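Local atomic coordinates of MRG701 (Oryza sativa, PDB entry 5IN1), a protein that probably reads methylated lysines on histone tails through its chromodomain, linking chromatin marks to transcriptional regulation in plants. Residues 11-16 / 43-48; 36-41 / 51-56. One frame throughout, in Å; residues are numbered along the deposited sequence.

Contact 1: 11-16 / 43-48; sequences AYHGPL and KSWDEW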
ATOM      1  N   ALA A  11      14.574 -11.023  -8.287  1.00  4.63           N
ATOM      2  CA  ALA A  11      15.205 -10.260  -7.210  1.00  5.05           C
ATOM      3  C   ALA A  11      16.715 -10.265  -7.376  1.00  4.95           C
ATOM      4  O   ALA A  11      17.335 -11.306  -7.616  1.00  5.01           O
ATOM      5  CB  ALA A  11      14.836 -10.836  -5.849  1.00  6.76           C
ATOM      6  N   TYR A  12      17.318  -9.091  -7.246  1.00  4.79           N
ATOM      7  CA  TYR A  12      18.763  -9.001  -7.162  1.00  4.96           C
ATOM      8  C   TYR A  12      19.258  -9.597  -5.853  1.00  6.15           C
ATOM      9  O   TYR A  12      18.681  -9.376  -4.793  1.00  8.48           O
ATOM     10  CB  TYR A  12      19.228  -7.554  -7.279  1.00  6.20           C
ATOM     11  CG  TYR A  12      19.210  -7.010  -8.679  1.00  5.97           C
ATOM     12  CD1 TYR A  12      20.084  -7.496  -9.628  1.00  5.21           C
ATOM     13  CD2 TYR A  12      18.322  -6.003  -9.058  1.00  6.48           C
ATOM     14  CE1 TYR A  12      20.096  -7.008 -10.923  1.00  5.16           C
ATOM     15  CE2 TYR A  12      18.330  -5.506 -10.349  1.00  6.88           C
ATOM     16  CZ  TYR A  12      19.227  -6.001 -11.268  1.00  6.51           C
ATOM     17  OH  TYR A  12      19.247  -5.522 -12.573  1.00 10.64           O
ATOM     18  N   HIS A  13      20.332 -10.360  -5.933  1.00  5.86           N
ATOM     19  CA  HIS A  13      21.070 -10.736  -4.738  1.00  7.47           C
ATOM     20  C   HIS A  13      22.508 -10.674  -5.183  1.00  8.33           C
ATOM     21  O   HIS A  13      23.005 -11.592  -5.819  1.00  8.21           O
ATOM     22  CB  HIS A  13      20.683 -12.121  -4.226  1.00  9.15           C
ATOM     23  CG  HIS A  13      20.948 -12.309  -2.769  1.00  9.97           C
ATOM     24  ND1 HIS A  13      22.166 -12.727  -2.285  1.00 17.00           N
ATOM     25  CD2 HIS A  13      20.157 -12.116  -1.685  1.00 16.39           C
ATOM     26  CE1 HIS A  13      22.113 -12.803  -0.969  1.00 16.79           C
ATOM     27  NE2 HIS A  13      20.907 -12.436  -0.578  1.00 18.85           N
ATOM     28  N   GLY A  14      23.166  -9.555  -4.921  1.00  9.73           N
ATOM     29  CA  GLY A  14      24.343  -9.253  -5.705  1.00  8.57           C
ATOM     30  C   GLY A  14      23.886  -8.911  -7.110  1.00  6.65           C
ATOM     31  O   GLY A  14      22.712  -8.639  -7.335  1.00  7.49           O
ATOM     32  N   PRO A  15      24.813  -8.928  -8.072  1.00  5.99           N
ATOM     33  CA  PRO A  15      24.531  -8.369  -9.396  1.00  6.57           C
ATOM     34  C   PRO A  15      23.669  -9.233 -10.308  1.00  7.97           C
ATOM     35  O   PRO A  15      23.305  -8.756 -11.380  1.00 12.34           O
ATOM     36  CB  PRO A  15      25.931  -8.169  -9.989  1.00  9.34           C
ATOM     37  CG  PRO A  15      26.760  -9.186  -9.281  1.00 10.34           C
ATOM     38  CD  PRO A  15      26.236  -9.259  -7.892  1.00  8.45           C
ATOM     39  N   LEU A  16      23.329 -10.449  -9.908  1.00  6.37           N
ATOM     40  CA  LEU A  16      22.499 -11.299 -10.757  1.00  6.16           C
ATOM     41  C   LEU A  16      21.065 -11.303 -10.255  1.00  4.22           C
ATOM     42  O   LEU A  16      20.804 -11.030  -9.079  1.00  5.25           O
ATOM     43  CB  LEU A  16      23.042 -12.740 -10.815  1.00  5.75           C
ATOM     44  CG  LEU A  16      24.477 -12.896 -11.321  1.00  6.25           C
ATOM     45  CD1 LEU A  16      24.905 -14.350 -11.258  1.00  8.64           C
ATOM     46  CD2 LEU A  16      24.567 -12.384 -12.755  1.00  9.42           C
ATOM     47  N   LYS A  43      16.067 -20.849   3.705  1.00 11.05           N
ATOM     48  CA  LYS A  43      15.151 -19.904   4.336  1.00 12.15           C
ATOM     49  C   LYS A  43      15.907 -18.836   5.131  1.00 10.97           C
ATOM     50  O   LYS A  43      15.367 -17.760   5.376  1.00 11.40           O
ATOM     51  CB  LYS A  43      14.165 -20.633   5.251  1.00 16.62           C
ATOM     52  CG  LYS A  43      13.311 -21.690   4.571  1.00 22.24           C
ATOM     53  CD  LYS A  43      12.494 -21.119   3.406  1.00 26.30           C
ATOM     54  CE  LYS A  43      11.322 -20.260   3.868  1.00 22.12           C
ATOM     55  NZ  LYS A  43      10.479 -19.798   2.742  1.00 25.38           N
ATOM     56  N   SER A  44      17.149 -19.125   5.518  1.00 11.44           N
ATOM     57  CA  SER A  44      18.031 -18.136   6.145  1.00 14.34           C
ATOM     58  C   SER A  44      18.140 -16.845   5.344  1.00 10.73           C
ATOM     59  O   SER A  44      18.345 -15.775   5.920  1.00 10.12           O
ATOM     60  CB  SER A  44      19.438 -18.707   6.348  1.00 16.43           C
ATOM     61  OG  SER A  44      19.449 -19.692   7.368  1.00 16.18           O
ATOM     62  N   TRP A  45      18.008 -16.933   4.020  1.00  9.31           N
ATOM     63  CA  TRP A  45      18.142 -15.742   3.195  1.00  8.52           C
ATOM     64  C   TRP A  45      16.830 -14.966   3.011  1.00  8.83           C
ATOM     65  O   TRP A  45      16.857 -13.886   2.431  1.00  8.98           O
ATOM     66  CB  TRP A  45      18.726 -16.100   1.819  1.00 10.00           C
ATOM     67  CG  TRP A  45      20.205 -16.410   1.822  1.00 13.06           C
ATOM     68  CD1 TRP A  45      20.782 -17.633   1.639  1.00 21.16           C
ATOM     69  CD2 TRP A  45      21.281 -15.478   1.996  1.00 18.19           C
ATOM     70  NE1 TRP A  45      22.151 -17.521   1.688  1.00 20.97           N
ATOM     71  CE2 TRP A  45      22.484 -16.214   1.918  1.00 17.11           C
ATOM     72  CE3 TRP A  45      21.348 -14.104   2.225  1.00 17.35           C
ATOM     73  CZ2 TRP A  45      23.740 -15.615   2.045  1.00 20.90           C
ATOM     74  CZ3 TRP A  45      22.604 -13.514   2.356  1.00 21.58           C
ATOM     75  CH2 TRP A  45      23.772 -14.271   2.264  1.00 21.21           C
ATOM     76  N   ASP A  46      15.706 -15.486   3.508  1.00  8.11           N
ATOM     77  CA  ASP A  46      14.436 -14.756   3.426  1.00  8.35           C
ATOM     78  C   ASP A  46      14.591 -13.387   4.079  1.00  9.12           C
ATOM     79  O   ASP A  46      15.177 -13.285   5.164  1.00 11.71           O
ATOM     80  CB  ASP A  46      13.310 -15.511   4.120  1.00  8.59           C
ATOM     81  CG  ASP A  46      12.963 -16.823   3.449  1.00  9.17           C
ATOM     82  OD1 ASP A  46      13.614 -17.231   2.461  1.00  9.78           O
ATOM     83  OD2 ASP A  46      12.026 -17.470   3.946  1.00 12.19           O
ATOM     84  N   GLU A  47      14.092 -12.344   3.428  1.00  7.13           N
ATOM     85  CA  GLU A  47      14.372 -10.994   3.916  1.00  8.47           C
ATOM     86  C   GLU A  47      13.386  -9.981   3.373  1.00  7.97           C
ATOM     87  O   GLU A  47      12.726 -10.215   2.360  1.00  7.97           O
ATOM     88  CB  GLU A  47      15.789 -10.572   3.541  1.00 13.10           C
ATOM     89  CG  GLU A  47      15.987 -10.451   2.036  1.00 10.36           C
ATOM     90  CD  GLU A  47      17.395 -10.021   1.659  1.00 16.54           C
ATOM     91  OE1 GLU A  47      17.766 -10.207   0.484  1.00 12.14           O
ATOM     92  OE2 GLU A  47      18.135  -9.528   2.537  1.00 19.50           O
ATOM     93  N   TRP A  48      13.293  -8.848   4.063  1.00  8.39           N
ATOM     94  CA  TRP A  48      12.544  -7.706   3.576  1.00  6.55           C
ATOM     95  C   TRP A  48      13.349  -6.945   2.549  1.00  7.37           C
ATOM     96  O   TRP A  48      14.516  -6.616   2.784  1.00 10.13           O
ATOM     97  CB  TRP A  48      12.201  -6.728   4.704  1.00  8.31           C
ATOM     98  CG  TRP A  48      11.202  -7.194   5.693  1.00  8.34           C
ATOM     99  CD1 TRP A  48      11.442  -7.563   6.988  1.00 13.25           C
ATOM    100  CD2 TRP A  48       9.790  -7.314   5.499  1.00  8.02           C
ATOM    101  NE1 TRP A  48      10.272  -7.918   7.600  1.00 12.30           N
ATOM    102  CE2 TRP A  48       9.240  -7.775   6.708  1.00 11.60           C
ATOM    103  CE3 TRP A  48       8.937  -7.075   4.412  1.00  8.06           C
ATOM    104  CZ2 TRP A  48       7.871  -8.010   6.864  1.00 11.83           C
ATOM    105  CZ3 TRP A  48       7.577  -7.309   4.566  1.00  9.85           C
ATOM    106  CH2 TRP A  48       7.058  -7.770   5.787  1.00  8.35           C
TER
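H13 and W45 form an edge-to-face aromatic pair, a compact example of how a chromodomain brings rings together from distant parts of its chain. The imidazole comes in edge-on over the six-membered ring of W45, the planes turned 84° against each other and the centroids 4.7 Å apart. The approach is offset: H13 CE1 stands 3.4 Å above the indole plane near the rim, while H13 NE2 comes within 3.3 Å of W45 CE3. With CG swung anti to its backbone N (chi1 -156°), H13 reaches out from the strand to the indole.

E47 OE1 packs at the edge of the imidazole, near its plane, 3.8 Å from H13 CD2. No hydrogen bond joins them; this oxygen is hydrogen-bonded to Y38 and salt-bridged to R53.

W41 and Y38 also meet H13 edge-to-face, and W41 meets W45 likewise, a cluster consistent with the aromatic cage with which MRG chromodomains hold methyl-lysine. Its frame comes from strand 8-13, which carries H13 beside strand 16-28, and from the 3-10 turn at 43-45, which carries W45 just ahead of edge strand 47-50.

Contact 2: 36-41 / 51-56; sequences VHYLGW and NDRLLK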
ATOM      1  N   VAL A  36      10.659 -11.696   0.965  1.00  6.07           N
ATOM      2  CA  VAL A  36      10.795 -12.625  -0.147  1.00  7.31           C
ATOM      3  C   VAL A  36      11.599 -13.853   0.231  1.00  7.27           C
ATOM      4  O   VAL A  36      12.463 -13.807   1.106  1.00  6.63           O
ATOM      5  CB  VAL A  36      11.449 -11.941  -1.375  1.00  7.11           C
ATOM      6  CG1 VAL A  36      10.578 -10.763  -1.857  1.00  8.49           C
ATOM      7  CG2 VAL A  36      12.903 -11.501  -1.088  1.00  7.75           C
ATOM      8  N   HIS A  37      11.277 -14.958  -0.443  1.00  5.70           N
ATOM      9  CA  HIS A  37      12.050 -16.186  -0.378  1.00  6.48           C
ATOM     10  C   HIS A  37      12.683 -16.420  -1.754  1.00  6.00           C
ATOM     11  O   HIS A  37      11.980 -16.360  -2.754  1.00  5.70           O
ATOM     12  CB  HIS A  37      11.160 -17.376   0.018  1.00  8.61           C
ATOM     13  CG  HIS A  37      11.851 -18.699  -0.128  1.00  7.22           C
ATOM     14  ND1 HIS A  37      12.884 -19.077   0.696  1.00  8.62           N
ATOM     15  CD2 HIS A  37      11.697 -19.702  -1.026  1.00  8.58           C
ATOM     16  CE1 HIS A  37      13.337 -20.262   0.322  1.00  9.50           C
ATOM     17  NE2 HIS A  37      12.628 -20.668  -0.719  1.00  8.66           N
ATOM     18  N   TYR A  38      13.994 -16.660  -1.792  1.00  5.28           N
ATOM     19  CA  TYR A  38      14.694 -16.913  -3.042  1.00  5.64           C
ATOM     20  C   TYR A  38      14.528 -18.380  -3.388  1.00  5.43           C
ATOM     21  O   TYR A  38      14.862 -19.240  -2.569  1.00  6.67           O
ATOM     22  CB  TYR A  38      16.173 -16.522  -2.926  1.00  6.00           C
ATOM     23  CG  TYR A  38      16.362 -15.046  -2.612  1.00  7.61           C
ATOM     24  CD1 TYR A  38      16.552 -14.119  -3.634  1.00  7.70           C
ATOM     25  CD2 TYR A  38      16.322 -14.579  -1.297  1.00  6.83           C
ATOM     26  CE1 TYR A  38      16.711 -12.760  -3.349  1.00  9.23           C
ATOM     27  CE2 TYR A  38      16.495 -13.229  -1.004  1.00  9.43           C
ATOM     28  CZ  TYR A  38      16.663 -12.332  -2.034  1.00 10.23           C
ATOM     29  OH  TYR A  38      16.823 -10.990  -1.730  1.00 12.80           O
ATOM     30  N   LEU A  39      13.987 -18.671  -4.571  1.00  4.92           N
ATOM     31  CA  LEU A  39      13.597 -20.057  -4.860  1.00  6.42           C
ATOM     32  C   LEU A  39      14.830 -20.956  -4.927  1.00  7.12           C
ATOM     33  O   LEU A  39      15.796 -20.660  -5.644  1.00  6.10           O
ATOM     34  CB  LEU A  39      12.813 -20.165  -6.166  1.00  6.12           C
ATOM     35  CG  LEU A  39      11.546 -19.321  -6.244  1.00  6.17           C
ATOM     36  CD1 LEU A  39      10.716 -19.726  -7.446  1.00  8.47           C
ATOM     37  CD2 LEU A  39      10.735 -19.423  -4.951  1.00 10.33           C
ATOM     38  N   GLY A  40      14.778 -22.066  -4.188  1.00  7.15           N
ATOM     39  CA  GLY A  40      15.880 -23.007  -4.125  1.00  6.49           C
ATOM     40  C   GLY A  40      16.952 -22.661  -3.102  1.00  7.80           C
ATOM     41  O   GLY A  40      17.892 -23.440  -2.918  1.00  9.75           O
ATOM     42  N   TRP A  41      16.819 -21.509  -2.438  1.00  7.28           N
ATOM     43  CA  TRP A  41      17.800 -21.080  -1.438  1.00  9.02           C
ATOM     44  C   TRP A  41      17.333 -21.396  -0.029  1.00  8.84           C
ATOM     45  O   TRP A  41      16.155 -21.643   0.194  1.00  9.50           O
ATOM     46  CB  TRP A  41      18.064 -19.576  -1.538  1.00  8.33           C
ATOM     47  CG  TRP A  41      18.934 -19.159  -2.664  1.00 10.33           C
ATOM     48  CD1 TRP A  41      19.231 -19.875  -3.792  1.00 16.13           C
ATOM     49  CD2 TRP A  41      19.650 -17.922  -2.771  1.00  9.59           C
ATOM     50  NE1 TRP A  41      20.082 -19.155  -4.593  1.00 12.43           N
ATOM     51  CE2 TRP A  41      20.357 -17.954  -3.989  1.00 15.30           C
ATOM     52  CE3 TRP A  41      19.783 -16.806  -1.942  1.00 12.82           C
ATOM     53  CZ2 TRP A  41      21.158 -16.897  -4.417  1.00 15.84           C
ATOM     54  CZ3 TRP A  41      20.582 -15.759  -2.369  1.00 15.02           C
ATOM     55  CH2 TRP A  41      21.269 -15.819  -3.595  1.00 13.76           C
ATOM     56  N   ASN A  51      11.346  -1.930  -3.421  1.00  6.04           N
ATOM     57  CA  ASN A  51      11.057  -2.081  -4.835  1.00  7.61           C
ATOM     58  C   ASN A  51      12.290  -2.115  -5.732  1.00  7.01           C
ATOM     59  O   ASN A  51      12.322  -2.805  -6.763  1.00  8.35           O
ATOM     60  CB  ASN A  51      10.124  -0.945  -5.262  1.00 11.54           C
ATOM     61  CG  ASN A  51       9.729  -1.031  -6.699  1.00 16.80           C
ATOM     62  OD1 ASN A  51       8.978  -1.919  -7.080  1.00 19.41           O
ATOM     63  ND2 ASN A  51      10.214  -0.096  -7.515  1.00 19.88           N
ATOM     64  N   ASP A  52      13.308  -1.363  -5.341  1.00  6.27           N
ATOM     65  CA  ASP A  52      14.539  -1.275  -6.112  1.00  7.45           C
ATOM     66  C   ASP A  52      15.275  -2.613  -6.247  1.00  6.79           C
ATOM     67  O   ASP A  52      16.115  -2.763  -7.135  1.00  8.23           O
ATOM     68  CB  ASP A  52      15.457  -0.264  -5.452  1.00  7.97           C
ATOM     69  CG  ASP A  52      15.634  -0.553  -3.997  1.00  8.10           C
ATOM     70  OD1 ASP A  52      14.654  -0.413  -3.222  1.00  7.50           O
ATOM     71  OD2 ASP A  52      16.744  -0.953  -3.607  1.00 11.38           O
ATOM     72  N   ARG A  53      14.961  -3.576  -5.375  1.00  5.51           N
ATOM     73  CA  ARG A  53      15.587  -4.895  -5.433  1.00  6.33           C
ATOM     74  C   ARG A  53      14.867  -5.889  -6.335  1.00  5.63           C
ATOM     75  O   ARG A  53      15.390  -6.981  -6.571  1.00  6.25           O
ATOM     76  CB  ARG A  53      15.685  -5.483  -4.025  1.00  6.18           C
ATOM     77  CG  ARG A  53      16.709  -4.781  -3.127  1.00 10.41           C
ATOM     78  CD  ARG A  53      18.156  -5.320  -3.379  1.00 10.73           C
ATOM     79  NE  ARG A  53      18.313  -6.743  -3.080  1.00 15.00           N
ATOM     80  CZ  ARG A  53      18.485  -7.248  -1.857  1.00 12.25           C
ATOM     81  NH1 ARG A  53      18.525  -6.459  -0.801  1.00 17.87           N
ATOM     82  NH2 ARG A  53      18.616  -8.557  -1.691  1.00 17.85           N
ATOM     83  N   LEU A  54      13.676  -5.522  -6.811  1.00  5.84           N
ATOM     84  CA  LEU A  54      12.775  -6.449  -7.485  1.00  6.42           C
ATOM     85  C   LEU A  54      12.423  -6.010  -8.903  1.00  6.53           C
ATOM     86  O   LEU A  54      12.414  -4.809  -9.236  1.00  7.94           O
ATOM     87  CB  LEU A  54      11.478  -6.612  -6.691  1.00  6.71           C
ATOM     88  CG  LEU A  54      11.612  -7.099  -5.248  1.00  6.99           C
ATOM     89  CD1 LEU A  54      10.230  -7.228  -4.610  1.00  9.03           C
ATOM     90  CD2 LEU A  54      12.386  -8.413  -5.177  1.00  6.46           C
ATOM     91  N   LEU A  55      12.068  -6.991  -9.717  1.00  6.55           N
ATOM     92  CA  LEU A  55      11.538  -6.771 -11.055  1.00  6.08           C
ATOM     93  C   LEU A  55      10.357  -7.705 -11.275  1.00  6.57           C
ATOM     94  O   LEU A  55      10.397  -8.876 -10.885  1.00  6.75           O
ATOM     95  CB  LEU A  55      12.616  -7.015 -12.122  1.00  6.60           C
ATOM     96  CG  LEU A  55      13.757  -5.993 -12.218  1.00  7.25           C
ATOM     97  CD1 LEU A  55      14.823  -6.512 -13.157  1.00  8.92           C
ATOM     98  CD2 LEU A  55      13.212  -4.652 -12.719  1.00 10.84           C
ATOM     99  N   LYS A  56       9.314  -7.207 -11.925  1.00  7.52           N
ATOM    100  CA  LYS A  56       8.177  -8.044 -12.300  1.00  7.03           C
ATOM    101  C   LYS A  56       8.661  -9.192 -13.190  1.00  5.83           C
ATOM    102  O   LYS A  56       9.584  -9.013 -13.977  1.00  6.01           O
ATOM    103  CB  LYS A  56       7.123  -7.208 -13.025  1.00  9.39           C
ATOM    104  CG  LYS A  56       5.800  -7.911 -13.204  1.00 13.91           C
ATOM    105  CD  LYS A  56       4.727  -6.982 -13.721  1.00 21.23           C
ATOM    106  CE  LYS A  56       3.420  -7.734 -13.923  1.00 22.65           C
ATOM    107  NZ  LYS A  56       2.323  -6.790 -14.279  1.00 30.04           N
TER
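Y38 and R53 meet at their polar ends, V36 and L54 at their methyls, linking strand 31-38 of the SH3-like chromodomain barrel to the 3-10 turn that leads into strand 54-56; the methyls lie in the interior, the polar ends toward the rim. The hydroxyl Y38 OH lies 3.0 Å from R53 NH2, but the angle is poor and no hydrogen bond joins them. The two side chains cross at about a right angle, although the phenol and guanidinium planes are only 16° apart. The two groups share a partner: E47 OE1 forms a salt bridge with R53 NH2 and is hydrogen-bonded to Y38 OH. The nearby carboxylate probably offsets the arginine's charge beside the phenol.

Deeper in the barrel the contact is apolar and loose, with V36 CG1 4.5 Å from L54 CD2. V49 of strand 47-50 touches V36, Y38 and L54 alike, and A11 of strand 8-13 packs on both Y38 and L54, so the two halves share their neighbours.

Further out, the backbone sets the side chains in place. The bond from L54 N to N51 O, at 3.0 Å, closes the turn that presents R53. The arginine chain then bends at chi2 (-83°) and again at chi3, and its NE donates to the backbone oxygen of Y12, so that the guanidinium is gripped through two of its nitrogens. At the other end, Y38 to W41 form a type II turn, with G40 at a positive phi of 85°. Its closing bond, W41 N to Y38 O, is 3.0 Å long, and the turn folds the indole back over its own first residue: Y38 CB rests 3.4 Å above the W41 ring plane, toward the rim.

In the fold
The two contacts lie about 6 Å apart, centre to centre, and their segments alternate along the chain: 11-16, 36-41, 43-48, 51-56. All four belong to one five-stranded antiparallel sheet and the turns that join it. Within that sheet, strands 8-13 and 54-56 are neighbours, as are 31-38 and 47-50, so each contact reaches from one pair to the other. Contact 1 is at the surface, contact 2 near the centre of the chain. They touch directly through D46 OD1 and H37 ND1, 2.7 Å apart in a probable hydrogen bond. The buried contact 2 thus lies next to the probable methyl-lysine cage, whose rings come from both contacts.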